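Local coordinates for protein arginase (Thermus thermophilus, PDB 2EF5) that probably catalyses the hydrolysis of L-arginine to urea and L-ornithine, using two manganese ions per subunit, at residues Val6-Asp11 with His96-Gly101; Gly46-Ser51 with Leu74-Arg79; Gly101-Ala106 with Pro211-Leu216. All blocks are in the same frame, centred on the assembly; numbering follows the deposited sequence.

How the interactions relate
Two of the three contacts share helix 99-107: interaction 1 uses its beginning together with the preceding residues from H96, interaction 3 its body, and G101 belongs to both. Interaction 2 adjoins the first through the sheet, where edge strand 41-47 pairs with strand 2-8 through G7 N to G46 O and G7 O to V48 N, both 2.9 Å. The centres of interactions 1 and 2 lie about 8 Å apart, those of 2 and 3 about 15 Å. Only interaction 1 contains a metal ligand, H96. From interaction 3, S215 OG reaches H96 NE2 at 2.7 Å, tying the sheet to the metal site, while the H213 side chain stays about 11 Å from a bound manganese.

Interaction 1: residues Val6-Asp11 with His96-Gly101; sequences VGVPMD and HSLSMG. With MN (manganese (II) ion), chain H; LYS (lysine), chain K.
V8 and L98 carry the apolar part, their side chains set at a slant to each other. L98 CD2 lies 3.8 Å from V8 CB, and L98 CB lies 4.0 Å from V8 CG1, so the leucine presents both its stem and one methyl to the valine. L98 holds CG between its backbone N and carbonyl carbon (chi1 67°), which carries the branched end across V8. M10 extends with CG anti to the backbone N (chi1 -177°) and bends at its last torsion, bringing CE to 4.3 Å from L98 CB, though CE is also modelled implausibly close to S97 CB, so the exact placement of this methyl is doubtful.

No hydrogen bond crosses between 6-11 and 96-101. Within 6-11, P9 is the centre of an inverse gamma turn, in which M10 N makes a weak bond to V8 O. P9 also lines the pocket of a bound lysine.

Metal coordination comes from H96, whose ND1 binds a manganese ion at 2.2 Å; D118, D122 and D217 complete the protein ligands of this ion. The other ring nitrogen, NE2, is held by S215, and W116 stacks on the ring, which limits its rotation.

The contact is buried. L76 of helix 66-81 packs on V8 and I69 on S97, V91 of strand 87-93 meets both V8 and L98, and V261 of strand 255-261 closes on H96 and L98.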
loop_
_atom_site.group_PDB
_atom_site.type_symbol
_atom_site.label_atom_id
_atom_site.label_comp_id
_atom_site.label_asym_id
_atom_site.label_seq_id
_atom_site.Cartn_x
_atom_site.Cartn_y
_atom_site.Cartn_z
ATOM N N VAL A 6 14.968 28.454 36.741
ATOM C CA VAL A 6 14.667 27.727 37.968
ATOM C C VAL A 6 15.030 26.258 37.787
ATOM O O VAL A 6 14.780 25.672 36.732
ATOM C CB VAL A 6 13.181 27.845 38.349
ATOM C CG1 VAL A 6 12.310 27.273 37.252
ATOM C CG2 VAL A 6 12.929 27.114 39.652
ATOM N N GLY A 7 15.629 25.669 38.814
ATOM C CA GLY A 7 16.018 24.273 38.725
ATOM C C GLY A 7 15.132 23.337 39.521
ATOM O O GLY A 7 14.517 23.724 40.517
ATOM N N VAL A 8 15.057 22.097 39.059
ATOM C CA VAL A 8 14.277 21.065 39.723
ATOM C C VAL A 8 15.178 19.829 39.795
ATOM O O VAL A 8 15.169 18.989 38.900
ATOM C CB VAL A 8 12.993 20.724 38.935
ATOM C CG1 VAL A 8 12.118 19.775 39.740
ATOM C CG2 VAL A 8 12.231 21.991 38.617
ATOM N N PRO A 9 15.989 19.721 40.861
ATOM C CA PRO A 9 16.901 18.590 41.043
ATOM C C PRO A 9 16.139 17.341 41.455
ATOM O O PRO A 9 16.352 16.790 42.532
ATOM C CB PRO A 9 17.837 19.092 42.130
ATOM C CG PRO A 9 16.914 19.884 42.993
ATOM C CD PRO A 9 16.109 20.671 41.983
ATOM N N MET A 10 15.251 16.898 40.577
ATOM C CA MET A 10 14.418 15.737 40.840
ATOM C C MET A 10 14.911 14.483 40.129
ATOM O O MET A 10 15.172 14.488 38.922
ATOM C CB MET A 10 12.982 16.056 40.420
ATOM C CG MET A 10 11.955 14.973 40.694
ATOM S SD MET A 10 10.302 15.580 40.269
ATOM C CE MET A 10 10.267 15.262 38.569
ATOM N N ASP A 11 15.039 13.412 40.900
ATOM C CA ASP A 11 15.486 12.124 40.403
ATOM C C ASP A 11 14.688 11.101 41.203
ATOM O O ASP A 11 15.223 10.428 42.088
ATOM C CB ASP A 11 16.980 11.935 40.677
ATOM C CG ASP A 11 17.552 10.720 39.978
ATOM O OD1 ASP A 11 16.834 9.708 39.856
ATOM O OD2 ASP A 11 18.727 10.769 39.560
ATOM N N HIS A 96 12.080 14.321 33.593
ATOM C CA HIS A 96 11.200 15.040 32.683
ATOM C C HIS A 96 9.825 15.211 33.333
ATOM O O HIS A 96 8.980 15.951 32.834
ATOM C CB HIS A 96 11.056 14.271 31.370
ATOM C CG HIS A 96 10.799 15.165 30.193
ATOM N ND1 HIS A 96 11.062 14.765 28.895
ATOM C CD2 HIS A 96 10.374 16.436 30.127
ATOM C CE1 HIS A 96 10.812 15.776 28.084
ATOM N NE2 HIS A 96 10.394 16.803 28.794
ATOM N N SER A 97 9.610 14.513 34.445
ATOM C CA SER A 97 8.350 14.594 35.185
ATOM C C SER A 97 8.056 16.038 35.561
ATOM O O SER A 97 6.901 16.427 35.673
ATOM C CB SER A 97 8.425 13.762 36.468
ATOM O OG SER A 97 8.626 12.389 36.191
ATOM N N LEU A 98 9.110 16.828 35.759
ATOM C CA LEU A 98 8.957 18.234 36.130
ATOM C C LEU A 98 8.123 19.016 35.123
ATOM O O LEU A 98 7.539 20.048 35.461
ATOM C CB LEU A 98 10.333 18.897 36.286
ATOM C CG LEU A 98 11.188 19.066 35.024
ATOM C CD1 LEU A 98 10.702 20.253 34.199
ATOM C CD2 LEU A 98 12.634 19.293 35.438
ATOM N N SER A 99 8.060 18.527 33.887
ATOM C CA SER A 99 7.292 19.218 32.856
ATOM C C SER A 99 5.799 19.304 33.151
ATOM O O SER A 99 5.120 20.173 32.608
ATOM C CB SER A 99 7.517 18.569 31.486
ATOM O OG SER A 99 8.834 18.844 31.015
ATOM N N MET A 100 5.285 18.417 34.001
ATOM C CA MET A 100 3.868 18.469 34.336
ATOM C C MET A 100 3.618 19.811 35.009
ATOM O O MET A 100 2.592 20.450 34.790
ATOM C CB MET A 100 3.488 17.331 35.289
ATOM C CG MET A 100 3.620 15.939 34.694
ATOM S SD MET A 100 3.063 14.634 35.825
ATOM C CE MET A 100 4.325 14.697 37.069
ATOM N N GLY A 101 4.573 20.231 35.829
ATOM C CA GLY A 101 4.449 21.501 36.518
ATOM C C GLY A 101 4.907 22.689 35.687
ATOM O O GLY A 101 4.298 23.759 35.747
HETATM MN MN MN H . 11.550 12.722 28.230
HETATM N N LYS K . 26.228 21.645 43.237
HETATM C CA LYS K . 24.648 21.435 43.536
HETATM C C LYS K . 24.522 21.521 45.182
HETATM O O LYS K . 23.811 22.430 45.648
HETATM C CB LYS K . 24.358 19.989 42.914
HETATM C CG LYS K . 23.005 19.248 42.277
HETATM C CD LYS K . 22.658 17.743 42.314
HETATM C CE LYS K . 20.978 17.629 42.448
HETATM N NZ LYS K . 19.985 17.592 43.817
HETATM O OXT LYS K . 25.019 20.753 46.069
#

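Interaction 2: residues Gly46-Ser51 with Leu74-Arg79; sequences GDVPVS and LVLKER
V48 meets V75 and L76 with its two methyls divided between them, and every contact between 46-51 and 74-79 is apolar. V48 CG1, anti to the backbone N (chi1 163°), reaches V75 CG1 at 3.8 Å and V75 CB at 3.9 Å; the two valines run past one another in opposite directions, so they meet alongside. V48 CG2, the second branch, faces the helix backbone at L76: it is 4.1 Å from L76 CA and 4.2 Å from L76 CD1. P49 adds an outer, looser touch, its CD 4.4 Å from V75 CG1. V48 and L76 are buried, whereas V75 and P49 are exposed, which places the contact at the border of the core.

No hydrogen bond crosses between the segments; the polar bonds lie within the helix or lead to residues outside the contact. On the helix, R79 N bonds V75 O at 2.9 Å. The pairing with G7 of strand 2-8, on either side of D47, fixes the backbone from which V48 projects, and D47 OD1 forms a salt bridge with R27 NH1. G46 adopts phi 81°, psi -153°, where a side chain would collide with the preceding carbonyl.

Helix 66-81 connects strand 41-47 to strand 87-93, and strand 2-8 lies between those two in the sheet. This is a beta-alpha-beta crossover at the edge of the parallel eight-stranded sheet, whose strand order 2-1-3-8-7-4-5-6 is that of the arginase fold.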
loop_
_atom_site.group_PDB
_atom_site.type_symbol
_atom_site.label_atom_id
_atom_site.label_comp_id
_atom_site.label_asym_id
_atom_site.label_seq_id
_atom_site.Cartn_x
_atom_site.Cartn_y
_atom_site.Cartn_z
ATOM N N GLY A 46 16.870 29.923 41.779
ATOM C CA GLY A 46 17.323 28.835 42.626
ATOM C C GLY A 46 16.628 27.536 42.268
ATOM O O GLY A 46 16.200 27.356 41.130
ATOM N N ASP A 47 16.503 26.627 43.229
ATOM C CA ASP A 47 15.851 25.348 42.959
ATOM C C ASP A 47 14.573 25.145 43.751
ATOM O O ASP A 47 14.415 25.676 44.846
ATOM C CB ASP A 47 16.769 24.165 43.281
ATOM C CG ASP A 47 17.972 24.077 42.370
ATOM O OD1 ASP A 47 17.934 24.629 41.255
ATOM O OD2 ASP A 47 18.960 23.432 42.774
ATOM N N VAL A 48 13.667 24.361 43.180
ATOM C CA VAL A 48 12.416 24.017 43.834
ATOM C C VAL A 48 12.758 22.864 44.768
ATOM O O VAL A 48 13.452 21.927 44.377
ATOM C CB VAL A 48 11.368 23.537 42.810
ATOM C CG1 VAL A 48 10.240 22.791 43.517
ATOM C CG2 VAL A 48 10.811 24.732 42.046
ATOM N N PRO A 49 12.288 22.921 46.021
ATOM C CA PRO A 49 12.573 21.853 46.986
ATOM C C PRO A 49 12.089 20.487 46.494
ATOM O O PRO A 49 10.961 20.358 46.023
ATOM C CB PRO A 49 11.818 22.309 48.237
ATOM C CG PRO A 49 11.821 23.808 48.111
ATOM C CD PRO A 49 11.502 23.999 46.646
ATOM N N VAL A 50 12.940 19.473 46.587
ATOM C CA VAL A 50 12.538 18.136 46.164
ATOM C C VAL A 50 12.847 17.098 47.232
ATOM O O VAL A 50 14.002 16.889 47.592
ATOM C CB VAL A 50 13.238 17.700 44.863
ATOM C CG1 VAL A 50 12.675 16.366 44.406
ATOM C CG2 VAL A 50 13.036 18.745 43.784
ATOM N N SER A 51 11.803 16.446 47.733
ATOM C CA SER A 51 11.959 15.414 48.752
ATOM C C SER A 51 11.392 14.102 48.225
ATOM O O SER A 51 10.191 13.996 47.976
ATOM C CB SER A 51 11.233 15.821 50.032
ATOM N N LEU A 74 4.003 20.789 41.718
ATOM C CA LEU A 74 2.999 21.781 42.089
ATOM C C LEU A 74 3.668 23.080 42.537
ATOM O O LEU A 74 3.207 24.171 42.211
ATOM C CB LEU A 74 2.097 21.229 43.206
ATOM C CG LEU A 74 0.794 21.983 43.491
ATOM C CD1 LEU A 74 -0.002 22.153 42.200
ATOM C CD2 LEU A 74 -0.021 21.213 44.533
ATOM N N VAL A 75 4.761 22.960 43.280
ATOM C CA VAL A 75 5.493 24.135 43.733
ATOM C C VAL A 75 6.044 24.838 42.494
ATOM O O VAL A 75 6.021 26.068 42.402
ATOM C CB VAL A 75 6.665 23.744 44.665
ATOM C CG1 VAL A 75 7.515 24.963 44.993
ATOM C CG2 VAL A 75 6.123 23.127 45.942
ATOM N N LEU A 76 6.535 24.049 41.541
ATOM C CA LEU A 76 7.078 24.596 40.299
ATOM C C LEU A 76 5.986 25.331 39.522
ATOM O O LEU A 76 6.188 26.456 39.074
ATOM C CB LEU A 76 7.660 23.475 39.436
ATOM C CG LEU A 76 8.143 23.844 38.030
ATOM C CD1 LEU A 76 9.280 24.851 38.124
ATOM C CD2 LEU A 76 8.604 22.584 37.306
ATOM N N LYS A 77 4.833 24.690 39.363
ATOM C CA LYS A 77 3.723 25.297 38.642
ATOM C C LYS A 77 3.374 26.657 39.240
ATOM O O LYS A 77 3.244 27.646 38.524
ATOM C CB LYS A 77 2.500 24.382 38.689
ATOM C CG LYS A 77 1.233 24.975 38.086
ATOM C CD LYS A 77 0.044 24.057 38.314
ATOM C CE LYS A 77 -1.250 24.686 37.821
ATOM N NZ LYS A 77 -2.422 23.796 38.079
ATOM N N GLU A 78 3.235 26.701 40.561
ATOM C CA GLU A 78 2.885 27.939 41.251
ATOM C C GLU A 78 3.950 29.012 41.094
ATOM O O GLU A 78 3.635 30.194 40.944
ATOM C CB GLU A 78 2.656 27.657 42.734
ATOM C CG GLU A 78 1.664 26.541 42.979
ATOM C CD GLU A 78 1.463 26.245 44.448
ATOM O OE1 GLU A 78 2.471 26.091 45.174
ATOM O OE2 GLU A 78 0.292 26.159 44.873
ATOM N N ARG A 79 5.212 28.595 41.137
ATOM C CA ARG A 79 6.323 29.524 40.996
ATOM C C ARG A 79 6.320 30.189 39.625
ATOM O O ARG A 79 6.561 31.389 39.513
ATOM C CB ARG A 79 7.652 28.798 41.215
ATOM C CG ARG A 79 8.858 29.712 41.139
ATOM C CD ARG A 79 9.026 30.538 42.404
ATOM N NE ARG A 79 9.743 31.784 42.143
ATOM C CZ ARG A 79 10.568 32.367 43.006
ATOM N NH1 ARG A 79 10.789 31.812 44.192
ATOM N NH2 ARG A 79 11.168 33.510 42.691
#

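Interaction 3: residues Gly101-Ala106 with Pro211-Leu216; sequences GSVAGA and PLHVSL
V103 sets a methyl over the face of the H213 ring. CG2 of V103 stands 3.7 Å from the centroid of the H213 ring and 22° off its normal, a CH-pi contact displaced toward the rim. A106 and S102 approach the same ring obliquely, and no hydrogen bond links the two segments.

H213 reaches the helix because CG is anti to the backbone N (chi1 175°), extending the ring away from strand 212-216. That strand and helix 101-106 run nearly antiparallel, at 167°, with axes 9.9 Å apart at closest approach, and the imidazole spans part of this distance. Backbone bonds to G113 and V115 hold H213 in the sheet.

Further out, the hydroxyl of S102 finds its polar partner in D259 OD1, and S215 OG bonds to D259 OD2, so one carboxylate serves both helix and strand. Besides meeting V103, S102 and A106, the H213 side chain also touches S257 and D259 of strand 255-261.

If H213 gave way to an alanine, the V103 methyl would probably lose the ring face beneath it and a gap would open between helix and strand. Across this contact the buried imidazole therefore offers a flat face for aliphatic packing, with no hydrogen bond to the helix.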
loop_
_atom_site.group_PDB
_atom_site.type_symbol
_atom_site.label_atom_id
_atom_site.label_comp_id
_atom_site.label_asym_id
_atom_site.label_seq_id
_atom_site.Cartn_x
_atom_site.Cartn_y
_atom_site.Cartn_z
ATOM N N GLY A 101 4.573 20.231 35.829
ATOM C CA GLY A 101 4.449 21.501 36.518
ATOM C C GLY A 101 4.907 22.689 35.687
ATOM O O GLY A 101 4.298 23.759 35.747
ATOM N N SER A 102 5.968 22.515 34.899
ATOM C CA SER A 102 6.473 23.626 34.098
ATOM C C SER A 102 5.508 24.056 33.005
ATOM O O SER A 102 5.247 25.253 32.848
ATOM C CB SER A 102 7.844 23.295 33.488
ATOM O OG SER A 102 7.752 22.292 32.497
ATOM N N VAL A 103 4.963 23.097 32.260
ATOM C CA VAL A 103 4.032 23.425 31.186
ATOM C C VAL A 103 2.746 24.028 31.736
ATOM O O VAL A 103 2.298 25.070 31.263
ATOM C CB VAL A 103 3.691 22.180 30.327
ATOM C CG1 VAL A 103 2.679 22.550 29.245
ATOM C CG2 VAL A 103 4.963 21.638 29.677
ATOM N N ALA A 104 2.167 23.380 32.745
ATOM C CA ALA A 104 0.935 23.862 33.362
ATOM C C ALA A 104 1.143 25.254 33.948
ATOM O O ALA A 104 0.275 26.120 33.841
ATOM C CB ALA A 104 0.484 22.898 34.457
ATOM N N GLY A 105 2.299 25.467 34.565
ATOM C CA GLY A 105 2.590 26.756 35.161
ATOM C C GLY A 105 2.865 27.835 34.131
ATOM O O GLY A 105 2.316 28.931 34.223
ATOM N N ALA A 106 3.706 27.523 33.146
ATOM C CA ALA A 106 4.065 28.477 32.094
ATOM C C ALA A 106 2.911 28.806 31.150
ATOM O O ALA A 106 2.914 29.853 30.503
ATOM C CB ALA A 106 5.259 27.941 31.284
ATOM N N PRO A 211 1.238 30.367 21.373
ATOM C CA PRO A 211 2.531 30.623 22.013
ATOM C C PRO A 211 3.101 29.213 22.159
ATOM O O PRO A 211 2.345 28.251 22.320
ATOM C CB PRO A 211 2.142 31.243 23.351
ATOM C CG PRO A 211 0.776 30.664 23.622
ATOM C CD PRO A 211 0.124 30.734 22.265
ATOM N N LEU A 212 4.416 29.073 22.105
ATOM C CA LEU A 212 4.998 27.743 22.172
ATOM C C LEU A 212 5.886 27.449 23.364
ATOM O O LEU A 212 6.709 28.277 23.762
ATOM C CB LEU A 212 5.792 27.490 20.897
ATOM C CG LEU A 212 5.029 27.664 19.584
ATOM C CD1 LEU A 212 6.011 27.553 18.423
ATOM C CD2 LEU A 212 3.932 26.609 19.472
ATOM N N HIS A 213 5.698 26.259 23.936
ATOM C CA HIS A 213 6.519 25.794 25.047
ATOM C C HIS A 213 7.386 24.680 24.475
ATOM O O HIS A 213 6.881 23.718 23.896
ATOM C CB HIS A 213 5.667 25.223 26.185
ATOM C CG HIS A 213 6.477 24.622 27.290
ATOM N ND1 HIS A 213 6.996 23.348 27.223
ATOM C CD2 HIS A 213 6.920 25.146 28.458
ATOM C CE1 HIS A 213 7.725 23.114 28.298
ATOM N NE2 HIS A 213 7.697 24.190 29.063
ATOM N N VAL A 214 8.693 24.810 24.623
ATOM C CA VAL A 214 9.595 23.792 24.107
ATOM C C VAL A 214 10.176 22.978 25.258
ATOM O O VAL A 214 10.761 23.530 26.177
ATOM C CB VAL A 214 10.752 24.431 23.308
ATOM C CG1 VAL A 214 11.750 23.350 22.882
ATOM C CG2 VAL A 214 10.201 25.166 22.092
ATOM N N SER A 215 10.001 21.666 25.210
ATOM C CA SER A 215 10.528 20.809 26.257
ATOM C C SER A 215 11.632 19.981 25.614
ATOM O O SER A 215 11.367 19.091 24.810
ATOM C CB SER A 215 9.421 19.910 26.821
ATOM O OG SER A 215 9.826 19.347 28.052
ATOM N N LEU A 216 12.872 20.279 25.978
ATOM C CA LEU A 216 14.019 19.595 25.399
ATOM C C LEU A 216 14.677 18.558 26.305
ATOM O O LEU A 216 15.272 18.892 27.330
ATOM C CB LEU A 216 15.052 20.646 24.952
ATOM C CG LEU A 216 16.383 20.198 24.339
ATOM C CD1 LEU A 216 16.139 19.377 23.072
ATOM C CD2 LEU A 216 17.221 21.442 24.018
#